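Local coordinates for TolA protein (Pseudomonas aeruginosa, PDB 1LR0), which probably forms part of the Tol-Pal system that maintains outer membrane integrity and helps the membrane invaginate during cell division, the chain here being its C-terminal periplasmic domain, at residues A[100-103]-A[104-108]. Numbering follows the deposited sequence.
Sequences LPRA and TFDSL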
ATOM      1  N   LEU A 100       5.705  -8.519   8.980  1.00 32.29           N
ATOM      2  CA  LEU A 100       5.133  -9.578   8.206  1.00 32.13           C
ATOM      3  C   LEU A 100       6.074 -10.802   8.168  1.00 34.92           C
ATOM      4  O   LEU A 100       7.262 -10.646   8.016  1.00 34.22           O
ATOM      5  CB  LEU A 100       4.966  -9.125   6.773  1.00 30.56           C
ATOM      6  CG  LEU A 100       4.002  -7.957   6.567  1.00 29.17           C
ATOM      7  CD1 LEU A 100       4.021  -7.610   5.169  1.00 29.21           C
ATOM      8  CD2 LEU A 100       2.625  -8.416   6.959  1.00 32.21           C
ATOM      9  N   PRO A 101       5.513 -12.000   8.191  1.00 36.63           N
ATOM     10  CA  PRO A 101       6.264 -13.197   7.834  1.00 36.62           C
ATOM     11  C   PRO A 101       6.689 -12.993   6.441  1.00 36.51           C
ATOM     12  O   PRO A 101       5.984 -12.384   5.646  1.00 34.95           O
ATOM     13  CB  PRO A 101       5.191 -14.299   7.811  1.00 38.24           C
ATOM     14  CG  PRO A 101       4.156 -13.837   8.659  1.00 37.74           C
ATOM     15  CD  PRO A 101       4.113 -12.306   8.530  1.00 37.26           C
ATOM     16  N   ARG A 102       7.825 -13.554   6.122  1.00 35.24           N
ATOM     17  CA  ARG A 102       8.422 -13.334   4.880  1.00 35.27           C
ATOM     18  C   ARG A 102       7.601 -13.779   3.723  1.00 36.48           C
ATOM     19  O   ARG A 102       7.668 -13.142   2.655  1.00 36.06           O
ATOM     20  CB  ARG A 102       9.788 -13.985   4.843  1.00 36.94           C
ATOM     21  CG  ARG A 102      10.472 -13.723   3.516  1.00 40.41           C
ATOM     22  CD  ARG A 102      10.863 -12.227   3.410  1.00 45.30           C
ATOM     23  NE  ARG A 102      12.263 -12.134   3.053  1.00 50.47           N
ATOM     24  CZ  ARG A 102      13.243 -11.828   3.888  1.00 47.81           C
ATOM     25  NH1 ARG A 102      13.015 -11.522   5.165  1.00 48.95           N
ATOM     26  NH2 ARG A 102      14.455 -11.835   3.413  1.00 53.31           N
ATOM     27  N   ALA A 103       6.821 -14.861   3.862  1.00 35.83           N
ATOM     28  CA  ALA A 103       6.103 -15.298   2.685  1.00 36.48           C
ATOM     29  C   ALA A 103       4.994 -14.316   2.403  1.00 33.15           C
ATOM     30  O   ALA A 103       4.596 -14.161   1.289  1.00 33.27           O
ATOM     31  CB  ALA A 103       5.502 -16.657   2.886  1.00 37.34           C
ATOM     32  N   THR A 104       4.443 -13.741   3.440  1.00 34.06           N
ATOM     33  CA  THR A 104       3.382 -12.760   3.241  1.00 35.17           C
ATOM     34  C   THR A 104       3.967 -11.511   2.574  1.00 31.68           C
ATOM     35  O   THR A 104       3.431 -11.006   1.588  1.00 33.25           O
ATOM     36  CB  THR A 104       2.739 -12.420   4.558  1.00 35.06           C
ATOM     37  OG1 THR A 104       2.247 -13.614   5.170  1.00 40.27           O
ATOM     38  CG2 THR A 104       1.472 -11.574   4.329  1.00 37.65           C
ATOM     39  N   PHE A 105       5.086 -11.024   3.088  1.00 32.17           N
ATOM     40  CA  PHE A 105       5.805  -9.954   2.392  1.00 28.27           C
ATOM     41  C   PHE A 105       5.991 -10.182   0.933  1.00 29.86           C
ATOM     42  O   PHE A 105       5.581  -9.366   0.062  1.00 26.46           O
ATOM     43  CB  PHE A 105       7.178  -9.679   2.951  1.00 28.76           C
ATOM     44  CG  PHE A 105       7.859  -8.497   2.262  1.00 24.88           C
ATOM     45  CD1 PHE A 105       7.450  -7.204   2.546  1.00 27.86           C
ATOM     46  CD2 PHE A 105       8.797  -8.701   1.261  1.00 24.40           C
ATOM     47  CE1 PHE A 105       8.016  -6.119   1.883  1.00 22.16           C
ATOM     48  CE2 PHE A 105       9.403  -7.643   0.593  1.00 21.23           C
ATOM     49  CZ  PHE A 105       9.004  -6.338   0.885  1.00 25.00           C
ATOM     50  N   ASP A 106       6.598 -11.309   0.620  1.00 29.10           N
ATOM     51  CA  ASP A 106       6.923 -11.606  -0.732  1.00 30.54           C
ATOM     52  C   ASP A 106       5.675 -11.671  -1.613  1.00 29.57           C
ATOM     53  O   ASP A 106       5.721 -11.351  -2.801  1.00 27.74           O
ATOM     54  CB  ASP A 106       7.643 -12.963  -0.828  1.00 32.94           C
ATOM     55  CG  ASP A 106       9.151 -12.905  -0.446  1.00 38.48           C
ATOM     56  OD1 ASP A 106       9.813 -11.825  -0.475  1.00 41.43           O
ATOM     57  OD2 ASP A 106       9.772 -13.966  -0.158  1.00 42.38           O
ATOM     58  N   SER A 107       4.577 -12.099  -1.036  1.00 29.94           N
ATOM     59  CA  SER A 107       3.420 -12.325  -1.847  1.00 32.50           C
ATOM     60  C   SER A 107       2.712 -10.978  -2.117  1.00 31.52           C
ATOM     61  O   SER A 107       2.223 -10.767  -3.193  1.00 30.53           O
ATOM     62  CB  SER A 107       2.463 -13.217  -1.097  1.00 33.61           C
ATOM     63  OG  SER A 107       1.156 -13.076  -1.649  1.00 41.33           O
ATOM     64  N   LEU A 108       2.687 -10.130  -1.101  1.00 29.03           N
ATOM     65  CA  LEU A 108       1.871  -8.960  -1.128  1.00 28.37           C
ATOM     66  C   LEU A 108       2.530  -7.600  -1.202  1.00 26.42           C
ATOM     67  O   LEU A 108       1.878  -6.642  -1.684  1.00 20.92           O
ATOM     68  CB  LEU A 108       1.050  -8.965   0.116  1.00 29.60           C
ATOM     69  CG  LEU A 108      -0.123  -9.954  -0.024  1.00 34.96           C
ATOM     70  CD1 LEU A 108      -0.841 -10.073   1.283  1.00 36.92           C
ATOM     71  CD2 LEU A 108      -1.119  -9.522  -1.113  1.00 37.77           C
TER
HETATM   72  O   HOH W   1      12.224 -13.658   0.361  1.00 50.51           O
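Pro101 and Phe105 are joined by the first i to i+4 bond of a short helix, Phe105 N giving its hydrogen to Pro101 O over 3.0 Å at 171°, and Asp106 N to Arg102 O follows at 2.9 Å; the next bond, Ser107 N to Ala103 O, is weak. Proline suits the N-cap: it has no N-H to offer, its ring restricts phi, and its carbonyl can still accept the opening bond. Beside that ring, the Thr104 side chain runs in the same direction, its OG1 4.0 Å from Pro101 CG. Leu100, just ahead of the helix, turns back over its first turn. Its CD1 comes within 4.0 Å of Phe105 CA and meets the edge of the phenyl ring near the ring plane, 4.3 Å from Phe105 CD1. With CG anti to the backbone N (chi1 -176°), the ring leads away from residues 100-103 and is buried, touching Pro62 and Arg110, while Leu100 also touches Val26 and Leu30 of the long helix 4-41. Arg102 and Asp106, one turn apart, form no direct salt bridge, Arg102 NE lying 4.3 Å from Asp106 OD1; the guanidinium and carboxylate planes stand 86° apart. A water links them instead, accepting from Arg102 NE and donating to Asp106 OD2. Arg102 CG and CD pass the carboxylate, CG 3.7 Å from Asp106 OD2, and the bends at chi2 and chi3 then set the direction of NE. Asp106 OD1 has its salt bridge with Arg110. Small Ala103 suits the exposed side of the turn. The whole is a short helix with proline at its N-cap position, Phe105 facing inward while Arg102, Ala103 and Ser107 are exposed, leading into strand 111-116, outermost in this chain's three-stranded antiparallel sheet in this TonB-like C-terminal domain.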